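Long-range contacts in beta-glucosidase (Pseudoalteromonas sp., PDB 3F95), which probably hydrolyses beta-glucosidic bonds as a whole enzyme, an exo-1,3/1,4-beta-glucanase, of which this chain is the extra C-terminal beta-sandwich domain: residues 17-23 with 68-74; 22-28 with 39-45; 87-93 with 131-137; 96-102 with 157-161. One frame throughout, in Å; residues are numbered along the deposited sequence. Where two conformers were deposited one is given.

Contact 1 (17-23 with 68-74)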
# COMPACT_ATOMS: atom_id res chain seq x y z
N ASN A 17 4.96 -4.03 -14.74
CA ASN A 17 4.05 -5.09 -14.32
C ASN A 17 3.13 -4.71 -13.16
O ASN A 17 2.54 -5.60 -12.57
CB ASN A 17 4.91 -6.35 -13.95
CG ASN A 17 4.09 -7.64 -13.72
OD1 ASN A 17 3.03 -7.85 -14.33
ND2 ASN A 17 4.63 -8.53 -12.86
N MET A 18 2.97 -3.42 -12.85
CA MET A 18 2.17 -3.00 -11.68
C MET A 18 0.96 -2.12 -12.02
O MET A 18 1.01 -1.32 -12.97
CB MET A 18 3.01 -2.28 -10.61
CG MET A 18 4.36 -2.89 -10.25
SD MET A 18 4.23 -4.53 -9.61
CE MET A 18 3.34 -4.28 -8.07
N THR A 19 -0.10 -2.25 -11.22
CA THR A 19 -1.26 -1.36 -11.29
C THR A 19 -1.77 -1.10 -9.90
O THR A 19 -1.60 -1.91 -9.00
CB THR A 19 -2.62 -1.99 -11.73
OG1 THR A 19 -2.57 -3.39 -11.96
CG2 THR A 19 -3.38 -1.18 -12.67
N TRP A 20 -2.51 -0.00 -9.77
CA TRP A 20 -3.37 0.18 -8.62
C TRP A 20 -4.68 -0.56 -8.94
O TRP A 20 -5.13 -0.63 -10.12
CB TRP A 20 -3.68 1.66 -8.41
CG TRP A 20 -2.48 2.53 -8.17
CD1 TRP A 20 -1.92 3.41 -9.03
CD2 TRP A 20 -1.71 2.61 -6.96
NE1 TRP A 20 -0.82 4.02 -8.46
CE2 TRP A 20 -0.69 3.56 -7.18
CE3 TRP A 20 -1.78 1.94 -5.73
CZ2 TRP A 20 0.28 3.88 -6.19
CZ3 TRP A 20 -0.83 2.26 -4.74
CH2 TRP A 20 0.17 3.22 -4.98
N GLN A 21 -5.28 -1.12 -7.90
CA GLN A 21 -6.57 -1.80 -8.02
C GLN A 21 -7.54 -1.23 -7.00
O GLN A 21 -7.28 -1.31 -5.79
CB GLN A 21 -6.44 -3.32 -7.80
CG GLN A 21 -5.78 -4.05 -8.93
CD GLN A 21 -6.03 -5.57 -8.92
OE1 GLN A 21 -7.14 -6.05 -8.68
NE2 GLN A 21 -4.98 -6.31 -9.24
N LEU A 22 -8.67 -0.70 -7.46
CA LEU A 22 -9.66 -0.12 -6.56
C LEU A 22 -10.90 -1.02 -6.60
O LEU A 22 -11.58 -1.09 -7.65
CB LEU A 22 -10.03 1.30 -7.01
CG LEU A 22 -9.05 2.47 -6.77
CD1 LEU A 22 -7.73 2.29 -7.53
CD2 LEU A 22 -9.68 3.82 -7.16
N ALA A 23 -11.12 -1.75 -5.51
CA ALA A 23 -12.15 -2.80 -5.46
C ALA A 23 -13.18 -2.52 -4.38
O ALA A 23 -12.96 -2.79 -3.16
CB ALA A 23 -11.49 -4.20 -5.29
N ALA A 68 -11.24 -2.19 -0.97
CA ALA A 68 -9.82 -2.56 -0.88
C ALA A 68 -9.04 -1.84 -1.97
O ALA A 68 -9.41 -1.87 -3.15
CB ALA A 68 -9.63 -4.05 -1.01
N LEU A 69 -7.95 -1.21 -1.56
CA LEU A 69 -6.98 -0.68 -2.49
C LEU A 69 -5.82 -1.65 -2.52
O LEU A 69 -5.34 -2.06 -1.46
CB LEU A 69 -6.42 0.64 -1.97
CG LEU A 69 -5.24 1.15 -2.81
CD1 LEU A 69 -5.73 1.68 -4.21
CD2 LEU A 69 -4.42 2.16 -2.03
N SER A 70 -5.38 -2.04 -3.72
CA SER A 70 -4.15 -2.83 -3.85
C SER A 70 -3.16 -2.17 -4.80
O SER A 70 -3.56 -1.46 -5.75
CB SER A 70 -4.48 -4.24 -4.37
OG SER A 70 -5.34 -4.92 -3.46
N LEU A 71 -1.88 -2.39 -4.53
CA LEU A 71 -0.85 -2.19 -5.52
C LEU A 71 -0.51 -3.62 -5.96
O LEU A 71 -0.02 -4.43 -5.15
CB LEU A 71 0.36 -1.48 -4.90
CG LEU A 71 1.58 -1.31 -5.80
CD1 LEU A 71 1.27 -0.49 -7.04
CD2 LEU A 71 2.73 -0.68 -4.97
N SER A 72 -0.77 -3.93 -7.22
CA SER A 72 -0.85 -5.33 -7.63
C SER A 72 -0.04 -5.62 -8.89
O SER A 72 0.21 -4.73 -9.70
CB SER A 72 -2.32 -5.76 -7.78
OG SER A 72 -2.88 -5.23 -8.96
N TYR A 73 0.40 -6.88 -9.01
CA TYR A 73 1.14 -7.34 -10.16
C TYR A 73 0.13 -7.72 -11.26
O TYR A 73 -0.91 -8.31 -10.97
CB TYR A 73 1.99 -8.57 -9.78
CG TYR A 73 3.11 -8.29 -8.80
CD1 TYR A 73 4.37 -7.91 -9.25
CD2 TYR A 73 2.91 -8.42 -7.43
CE1 TYR A 73 5.41 -7.66 -8.36
CE2 TYR A 73 3.96 -8.18 -6.53
CZ TYR A 73 5.19 -7.79 -7.01
OH TYR A 73 6.23 -7.54 -6.11
N LEU A 74 0.43 -7.38 -12.50
CA LEU A 74 -0.51 -7.68 -13.58
C LEU A 74 -0.70 -9.19 -13.77
O LEU A 74 -1.81 -9.66 -14.09
CB LEU A 74 -0.16 -6.89 -14.84
CG LEU A 74 -0.55 -5.40 -14.68
CD1 LEU A 74 -0.07 -4.55 -15.83
CD2 LEU A 74 -2.06 -5.22 -14.50
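Met18 and Tyr73 lie side by side on one face of an antiparallel strand pair whose short axes run 4.6 Å apart. The methionine chain is bent at both chi2 and chi3, which folds its methyl back over the phenol: CE stands 3.9 Å from the centroid of the Tyr73 ring and 7° off its normal, a CH-pi contact. SD of Met18 approaches the same ring obliquely, 3.4 Å from Tyr73 CD1, completing a Met-aromatic pair. On this buried face Leu71 CD1 also lies over the six-membered ring of Trp20, offset toward its rim, while CD1 of Leu22 and CD1 of Leu69 meet at 3.9 Å.

The other face carries mostly small or polar side chains, Thr19, Gln21, Ser70, Ser72, Ala23 and Ala68; Gln21 and both alanines are partly exposed. Paired backbone bonds such as Ser72 N to Thr19 O, 2.8 Å, hold the register. At the Asn17-Leu74 end, where Leu74 is exposed, Leu74 N reaches Asn17 O at 2.8 Å.

Strand 29-32 flanks 18-24, and strand 149-158 flanks 67-73, in one antiparallel sheet of the sandwich; Phe10 and Phe61 pack against Trp20.

Contact 2 (22-28 with 39-45)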
# COMPACT_ATOMS: atom_id res chain seq x y z
N LEU A 22 -8.67 -0.70 -7.46
CA LEU A 22 -9.66 -0.12 -6.56
C LEU A 22 -10.90 -1.02 -6.60
O LEU A 22 -11.58 -1.09 -7.65
CB LEU A 22 -10.03 1.30 -7.01
CG LEU A 22 -9.05 2.47 -6.77
CD1 LEU A 22 -7.73 2.29 -7.53
CD2 LEU A 22 -9.68 3.82 -7.16
N ALA A 23 -11.12 -1.75 -5.51
CA ALA A 23 -12.15 -2.80 -5.46
C ALA A 23 -13.18 -2.52 -4.38
O ALA A 23 -12.96 -2.79 -3.16
CB ALA A 23 -11.49 -4.20 -5.29
N ASP A 24 -14.31 -1.95 -4.79
CA ASP A 24 -15.39 -1.70 -3.84
C ASP A 24 -16.40 -2.87 -3.81
O ASP A 24 -16.12 -3.94 -4.34
CB ASP A 24 -16.06 -0.34 -4.08
CG ASP A 24 -16.70 -0.22 -5.46
OD1 ASP A 24 -17.01 -1.27 -6.08
OD2 ASP A 24 -16.87 0.92 -5.93
N THR A 25 -17.59 -2.66 -3.23
CA THR A 25 -18.56 -3.76 -3.09
C THR A 25 -19.43 -3.93 -4.35
O THR A 25 -20.31 -4.80 -4.41
CB THR A 25 -19.46 -3.58 -1.86
OG1 THR A 25 -20.11 -2.30 -1.93
CG2 THR A 25 -18.60 -3.65 -0.54
N SER A 26 -19.13 -3.14 -5.37
CA SER A 26 -19.84 -3.21 -6.64
C SER A 26 -19.36 -4.37 -7.50
O SER A 26 -18.40 -5.07 -7.15
CB SER A 26 -19.75 -1.90 -7.41
OG SER A 26 -18.53 -1.79 -8.12
N THR A 27 -19.98 -4.52 -8.66
CA THR A 27 -19.58 -5.56 -9.62
C THR A 27 -18.51 -5.06 -10.58
O THR A 27 -18.19 -5.74 -11.55
CB THR A 27 -20.80 -6.05 -10.45
OG1 THR A 27 -21.38 -4.95 -11.16
CG2 THR A 27 -21.86 -6.69 -9.54
N GLN A 28 -17.96 -3.88 -10.34
CA GLN A 28 -16.88 -3.39 -11.19
C GLN A 28 -15.63 -3.11 -10.35
O GLN A 28 -15.68 -2.38 -9.36
CB GLN A 28 -17.29 -2.12 -11.94
CG GLN A 28 -18.47 -2.27 -12.91
CD GLN A 28 -18.90 -0.92 -13.52
OE1 GLN A 28 -19.83 -0.26 -13.01
NE2 GLN A 28 -18.24 -0.50 -14.57
N SER A 39 -13.43 3.96 -7.80
CA SER A 39 -13.85 2.57 -7.75
C SER A 39 -15.11 2.39 -8.63
O SER A 39 -15.61 3.38 -9.19
CB SER A 39 -14.12 2.14 -6.32
OG SER A 39 -15.16 2.90 -5.71
N GLY A 40 -15.58 1.16 -8.75
CA GLY A 40 -16.71 0.86 -9.65
C GLY A 40 -17.97 1.67 -9.38
O GLY A 40 -18.72 2.01 -10.32
N ASP A 41 -18.25 1.99 -8.11
CA ASP A 41 -19.49 2.72 -7.77
C ASP A 41 -19.33 4.24 -7.84
O ASP A 41 -20.30 5.02 -7.56
CB ASP A 41 -20.08 2.24 -6.44
CG ASP A 41 -19.24 2.62 -5.24
OD1 ASP A 41 -18.33 3.48 -5.35
OD2 ASP A 41 -19.51 2.05 -4.18
N LYS A 42 -18.12 4.66 -8.21
CA LYS A 42 -17.69 6.07 -8.36
C LYS A 42 -17.56 6.86 -7.05
O LYS A 42 -17.30 8.07 -7.08
CB LYS A 42 -18.58 6.85 -9.36
CG LYS A 42 -19.07 6.06 -10.57
CD LYS A 42 -17.89 5.59 -11.40
CE LYS A 42 -18.34 4.69 -12.53
NZ LYS A 42 -17.57 5.09 -13.71
N GLN A 43 -17.71 6.21 -5.90
CA GLN A 43 -17.72 6.93 -4.62
C GLN A 43 -17.02 6.24 -3.47
O GLN A 43 -16.55 6.94 -2.55
CB GLN A 43 -19.16 7.23 -4.15
CG GLN A 43 -19.92 8.18 -5.01
CD GLN A 43 -21.42 8.20 -4.68
OE1 GLN A 43 -21.87 7.63 -3.68
NE2 GLN A 43 -22.19 8.81 -5.55
N SER A 44 -16.99 4.90 -3.47
CA SER A 44 -16.49 4.21 -2.27
C SER A 44 -15.01 4.45 -2.03
O SER A 44 -14.58 4.62 -0.89
CB SER A 44 -16.73 2.68 -2.34
OG SER A 44 -18.10 2.39 -2.20
N LEU A 45 -14.23 4.43 -3.12
CA LEU A 45 -12.76 4.54 -3.02
C LEU A 45 -12.32 5.41 -4.20
O LEU A 45 -12.59 5.07 -5.36
CB LEU A 45 -12.09 3.15 -3.04
CG LEU A 45 -10.55 3.10 -2.99
CD1 LEU A 45 -10.00 3.90 -1.79
CD2 LEU A 45 -10.05 1.64 -2.97
O HOH W 1 -14.24 -1.04 -7.53
O HOH W 2 -18.22 -0.28 -1.26
O HOH W 3 -17.31 2.14 -14.40
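Asp24 reaches into the Ser39-Lys42 turn, and its side chain can be followed atom by atom. CB lies against Ser44 CB at 3.5 Å. Chi1 of 61° sets CG between the backbone N and the carbonyl carbon, which brings the carboxylate over the 39-42 turn. Of its oxygens, OD2 crosses to the other segment: it accepts from Asp41 N at 2.8 Å through its syn lone pair, with an N-H...O angle of 162°, and from Ser39 OG at 2.6 Å on the anti side, out of the carboxylate plane. OD1 stays within its own segment. It takes Ser26 OG on its syn lone pair and Ser26 N from above the plane, the latter closing an Asx turn. Two donors on each oxygen fix the rotation of the group.

Asp41 OD1 comes within 3.0 Å of Asp24 OD2; this proximity of two acidic groups is probably eased by Ser44 N and Gln43 N, both donating to Asp41 OD1. Gly40 CA packs against Gln28 O at 3.4 Å, and one water joins Leu22 O, Asp24 N, Gln28 O and Gly40 N. Apart from these polar bonds, Leu22 CG meets Leu45 CD2 at 4.0 Å, the two side chains crossing at about a right angle.

The 39-45 loop, a type I turn at its start, links strands 37-38 and 45-50, while Asp24 and Leu45 both touch Ala67 of strand 67-73.

Contact 3 (87-93 with 131-137)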
# COMPACT_ATOMS: atom_id res chain seq x y z
N TYR A 87 12.17 -6.33 3.04
CA TYR A 87 11.14 -5.41 3.50
C TYR A 87 10.37 -4.87 2.32
O TYR A 87 10.94 -4.66 1.24
CB TYR A 87 11.78 -4.19 4.17
CG TYR A 87 12.58 -4.54 5.39
CD1 TYR A 87 12.04 -4.40 6.66
CD2 TYR A 87 13.89 -5.05 5.26
CE1 TYR A 87 12.75 -4.74 7.78
CE2 TYR A 87 14.62 -5.40 6.39
CZ TYR A 87 14.04 -5.24 7.64
OH TYR A 87 14.75 -5.57 8.77
N LEU A 88 9.10 -4.60 2.54
CA LEU A 88 8.42 -3.63 1.68
C LEU A 88 8.56 -2.28 2.37
O LEU A 88 8.19 -2.15 3.54
CB LEU A 88 6.94 -4.00 1.47
CG LEU A 88 6.18 -3.04 0.53
CD1 LEU A 88 6.60 -3.31 -0.92
CD2 LEU A 88 4.66 -3.14 0.68
N GLU A 89 9.12 -1.30 1.67
CA GLU A 89 9.20 0.05 2.20
C GLU A 89 8.26 0.98 1.45
O GLU A 89 8.12 0.88 0.23
CB GLU A 89 10.64 0.60 2.15
CG GLU A 89 10.75 2.04 2.66
CD GLU A 89 12.12 2.68 2.41
OE1 GLU A 89 13.08 2.29 3.08
OE2 GLU A 89 12.22 3.62 1.58
N LEU A 90 7.62 1.89 2.18
CA LEU A 90 6.76 2.88 1.55
C LEU A 90 6.71 4.12 2.42
O LEU A 90 7.01 4.05 3.60
CB LEU A 90 5.34 2.32 1.33
CG LEU A 90 4.47 2.05 2.58
CD1 LEU A 90 2.97 1.95 2.22
CD2 LEU A 90 4.89 0.82 3.30
N LYS A 91 6.35 5.25 1.84
CA LYS A 91 6.00 6.40 2.66
C LYS A 91 4.47 6.48 2.72
O LYS A 91 3.78 6.21 1.73
CB LYS A 91 6.60 7.69 2.08
CG LYS A 91 8.15 7.64 2.02
CD LYS A 91 8.74 8.93 1.46
CE LYS A 91 10.29 8.87 1.46
NZ LYS A 91 10.76 7.81 0.50
N MET A 92 3.95 6.79 3.90
CA MET A 92 2.50 6.90 4.09
C MET A 92 2.19 8.10 4.97
O MET A 92 2.99 8.44 5.86
CB MET A 92 1.96 5.62 4.73
CG MET A 92 0.44 5.61 4.94
SD MET A 92 -0.18 4.17 5.81
CE MET A 92 0.01 2.92 4.53
N ARG A 93 1.06 8.76 4.71
CA ARG A 93 0.54 9.80 5.59
C ARG A 93 -0.93 9.44 5.82
O ARG A 93 -1.68 9.22 4.86
CB ARG A 93 0.64 11.16 4.89
CG ARG A 93 0.01 12.32 5.66
CD ARG A 93 0.15 13.63 4.88
NE ARG A 93 -0.65 13.57 3.65
CZ ARG A 93 -0.60 14.43 2.64
NH1 ARG A 93 0.22 15.48 2.68
NH2 ARG A 93 -1.39 14.25 1.59
N TRP A 131 3.81 12.66 6.96
CA TRP A 131 4.44 11.57 6.23
C TRP A 131 5.42 10.84 7.12
O TRP A 131 6.12 11.49 7.94
CB TRP A 131 5.20 12.08 5.00
CG TRP A 131 4.30 12.48 3.87
CD1 TRP A 131 3.86 13.74 3.57
CD2 TRP A 131 3.76 11.61 2.87
NE1 TRP A 131 3.06 13.71 2.43
CE2 TRP A 131 2.99 12.41 1.98
CE3 TRP A 131 3.84 10.22 2.64
CZ2 TRP A 131 2.31 11.87 0.86
CZ3 TRP A 131 3.15 9.67 1.53
CH2 TRP A 131 2.40 10.50 0.66
N HIS A 132 5.46 9.51 6.99
CA HIS A 132 6.47 8.64 7.62
C HIS A 132 6.93 7.56 6.65
O HIS A 132 6.13 7.05 5.84
CB HIS A 132 5.94 7.96 8.87
CG HIS A 132 5.42 8.94 9.87
ND1 HIS A 132 6.25 9.65 10.71
CD2 HIS A 132 4.16 9.38 10.11
CE1 HIS A 132 5.52 10.47 11.45
NE2 HIS A 132 4.25 10.34 11.10
N THR A 133 8.20 7.22 6.71
CA THR A 133 8.72 6.11 5.94
C THR A 133 8.59 4.84 6.77
O THR A 133 9.16 4.72 7.86
CB THR A 133 10.19 6.34 5.55
OG1 THR A 133 10.30 7.59 4.88
CG2 THR A 133 10.66 5.24 4.62
N LEU A 134 7.81 3.89 6.25
CA LEU A 134 7.53 2.64 6.96
C LEU A 134 8.29 1.49 6.29
O LEU A 134 8.23 1.33 5.05
CB LEU A 134 6.02 2.36 6.94
CG LEU A 134 5.08 3.42 7.53
CD1 LEU A 134 3.61 2.95 7.39
CD2 LEU A 134 5.44 3.68 9.03
N ALA A 135 9.04 0.72 7.08
CA ALA A 135 9.72 -0.47 6.58
C ALA A 135 9.01 -1.71 7.13
O ALA A 135 8.85 -1.87 8.34
CB ALA A 135 11.24 -0.47 6.92
N ILE A 136 8.53 -2.57 6.24
CA ILE A 136 7.72 -3.71 6.67
C ILE A 136 8.44 -5.04 6.42
O ILE A 136 8.52 -5.50 5.27
CB ILE A 136 6.32 -3.73 5.99
CG1 ILE A 136 5.60 -2.40 6.28
CG2 ILE A 136 5.53 -4.91 6.50
CD1 ILE A 136 4.35 -2.15 5.44
N PRO A 137 8.99 -5.65 7.49
CA PRO A 137 9.70 -6.91 7.27
C PRO A 137 8.73 -7.92 6.69
O PRO A 137 7.59 -8.03 7.15
CB PRO A 137 10.18 -7.32 8.66
CG PRO A 137 9.48 -6.38 9.65
CD PRO A 137 8.97 -5.20 8.89
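Trp131 lays its indole against Arg93 at one end of an antiparallel strand pair in the beta-sandwich of this galactose-binding-domain-like fold. Arg93 CB is the bump set over the indole face, 3.9 Å from the centroid of its five-membered ring and 16° off the normal. The arginine chain then bends at chi3 and carries its guanidinium past NE1, the two planes 42° apart. The far edge of the indole fits against the backbone, with Lys91 O at 3.5 Å from Trp131 CZ3.

On the sheet face that carries Tyr87, Glu89 and Lys91, Thr133 fits between two longer chains: in the conformer given its methyl CG2 lies against the stem of Glu89, while Thr133 and Lys91 lie side by side, OG1 nearest Lys91 CG. The polar ends lead elsewhere, Lys91 NZ to Asp167 and Glu89 OE1 to Ser175.

The reverse face is mostly apolar, with His132 at one end turned to Asp128. Leu90 has chi1 at 68°, which wedges CD2 into the angle between Ile136 CD1 at 3.7 Å and Leu134 CB at 4.1 Å; Leu134 CD1 turns the other way, to Met92 CB. Strand 102-108 and helix 123-126 supply further side chains here.

At the far end Tyr87 crosses Pro137 at a slant, CE1 3.7 Å from Pro137 CB.

Contact 4 (96-102 with 157-161)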
# COMPACT_ATOMS: atom_id res chain seq x y z
N LYS A 96 -6.81 11.01 7.73
CA LYS A 96 -7.96 10.70 8.57
C LYS A 96 -7.93 9.24 8.97
O LYS A 96 -8.07 8.37 8.11
CB LYS A 96 -9.29 11.07 7.89
CG LYS A 96 -10.51 10.74 8.76
CD LYS A 96 -11.83 11.13 8.11
CE LYS A 96 -12.19 10.21 6.96
NZ LYS A 96 -13.61 10.36 6.52
N ALA A 97 -7.70 8.99 10.26
CA ALA A 97 -7.65 7.62 10.81
C ALA A 97 -8.99 6.91 10.66
O ALA A 97 -10.05 7.55 10.62
CB ALA A 97 -7.17 7.61 12.30
N PRO A 98 -8.94 5.58 10.48
CA PRO A 98 -10.19 4.86 10.24
C PRO A 98 -11.01 4.75 11.51
O PRO A 98 -10.51 4.24 12.51
CB PRO A 98 -9.73 3.49 9.76
CG PRO A 98 -8.29 3.35 10.23
CD PRO A 98 -7.75 4.73 10.46
N GLU A 99 -12.25 5.20 11.46
CA GLU A 99 -13.08 5.10 12.66
C GLU A 99 -13.39 3.65 13.07
O GLU A 99 -13.43 3.33 14.27
CB GLU A 99 -14.35 5.91 12.48
CG GLU A 99 -14.99 6.26 13.79
CD GLU A 99 -16.04 7.31 13.63
OE1 GLU A 99 -15.80 8.25 12.82
OE2 GLU A 99 -17.10 7.20 14.30
N GLN A 100 -13.60 2.78 12.08
CA GLN A 100 -13.88 1.37 12.35
C GLN A 100 -12.78 0.41 11.91
O GLN A 100 -13.00 -0.79 11.74
CB GLN A 100 -15.23 0.96 11.74
CG GLN A 100 -16.40 1.68 12.39
CD GLN A 100 -17.69 1.62 11.59
OE1 GLN A 100 -17.72 1.15 10.45
NE2 GLN A 100 -18.77 2.12 12.20
N GLY A 101 -11.60 0.96 11.72
CA GLY A 101 -10.40 0.17 11.54
C GLY A 101 -10.06 -0.03 10.08
O GLY A 101 -10.85 0.26 9.18
N ALA A 102 -8.86 -0.57 9.86
CA ALA A 102 -8.33 -0.85 8.53
C ALA A 102 -7.26 -1.92 8.64
O ALA A 102 -6.62 -2.05 9.68
CB ALA A 102 -7.75 0.43 7.91
N THR A 157 -7.63 -2.37 3.25
CA THR A 157 -9.08 -2.52 3.31
C THR A 157 -9.64 -1.72 4.48
O THR A 157 -9.12 -1.79 5.62
CB THR A 157 -9.44 -4.01 3.42
OG1 THR A 157 -8.83 -4.73 2.35
CG2 THR A 157 -10.96 -4.18 3.33
N SER A 158 -10.71 -0.97 4.21
CA SER A 158 -11.37 -0.14 5.23
C SER A 158 -12.76 0.30 4.72
O SER A 158 -13.11 0.03 3.56
CB SER A 158 -10.49 1.07 5.60
OG SER A 158 -11.00 1.77 6.76
N GLN A 159 -13.53 0.96 5.58
CA GLN A 159 -14.81 1.55 5.16
C GLN A 159 -14.73 3.06 5.18
O GLN A 159 -15.50 3.75 4.52
CB GLN A 159 -15.95 1.13 6.10
CG GLN A 159 -16.18 -0.35 6.18
CD GLN A 159 -17.23 -0.73 7.19
OE1 GLN A 159 -16.93 -1.02 8.35
NE2 GLN A 159 -18.49 -0.71 6.76
N ASN A 160 -13.80 3.61 5.96
CA ASN A 160 -13.72 5.05 6.09
C ASN A 160 -12.32 5.43 6.56
O ASN A 160 -11.93 5.07 7.67
CB ASN A 160 -14.77 5.54 7.09
CG ASN A 160 -14.98 7.01 7.00
OD1 ASN A 160 -14.11 7.79 7.40
ND2 ASN A 160 -16.13 7.41 6.46
N LEU A 161 -11.60 6.16 5.72
CA LEU A 161 -10.13 6.28 5.88
C LEU A 161 -9.64 7.26 4.83
O LEU A 161 -10.17 7.31 3.73
CB LEU A 161 -9.46 4.93 5.60
CG LEU A 161 -7.91 4.84 5.50
CD1 LEU A 161 -7.26 5.23 6.86
CD2 LEU A 161 -7.55 3.41 5.15
O HOH W 4 -12.80 7.38 9.82
O HOH W 5 -14.71 9.21 10.50
O HOH W 6 -13.41 0.33 8.47
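Two direct hydrogen bonds join Lys96 to Asn160 and Ser158 to Gly101. The lysine chain turns at chi3 (73°) and brings NZ to 2.8 Å from Asn160 OD1, with the ammonium tilted 22° from the carbonyl plane of the amide. Ser158, its OG anti to the backbone N (chi1 -170°), gives its hydroxyl proton to Gly101 O at 2.9 Å, again from a tilted direction. The same hydroxyl receives a weak bond from Asn160 N, which ties the bend after strand 149-158 back onto its last residue.

Waters add a second layer of polar links. One lies between the loop and Asn160, accepting from Glu99 N at 2.8 Å and lying within hydrogen-bonding distance of both Ala97 O and Asn160 OD1. Another spans Gly101 O and Gln159 N, a second link at Gly101 O beside the Ser158 bond.

Both segments lie at one end of the beta-sandwich: 96-102 carries the chain from strand 87-94 to strand 102-108, and 157-161 spans the turn Gln159-Asn160 with the ends of strands 149-158 and 161-171 on each side of it. Since 87-94 and 161-171 are neighbours in one sheet, and 102-108 and 149-158 in the other, the contact sets two sheet-to-sheet crossings side by side.

The apolar contacts centre on the buried Leu161. It lies beside Pro98, CD1 3.7 Å from Pro98 CD, and its CD2 touches Ala102 CB at 4.1 Å. Trp63 of strand 58-63 packs on both Ser158 and Leu161.

Among C-H contacts, Pro98 CA makes a bent C-H...O contact with Asn160 O at 3.1 Å, and Ala102 CA approaches Thr157 O at 3.2 Å.

In the fold
Contacts 1 and 3 are strand pairings in the two different sheets, lying on opposite sides of the chain's centre, their own centres each about 9 Å from it; backbone ladders and apolar faces dominate both. Contact 1 is buried core, whereas contacts 2, 3 and 4 are partly buried, contact 4 having the most exposed residues. The centres of contacts 2 and 4 lie farther out, about 17 and 14 Å from that of the chain, and both rely on side-chain hydrogen bonds and waters with small apolar patches. Contact 2 shares Leu22 and Ala23 with contact 1. Contact 4 touches contact 1 where Ala68 CB meets Thr157 OG1 at 3.5 Å, and its 96-102 loop follows closely on the 87-93 segment of contact 3.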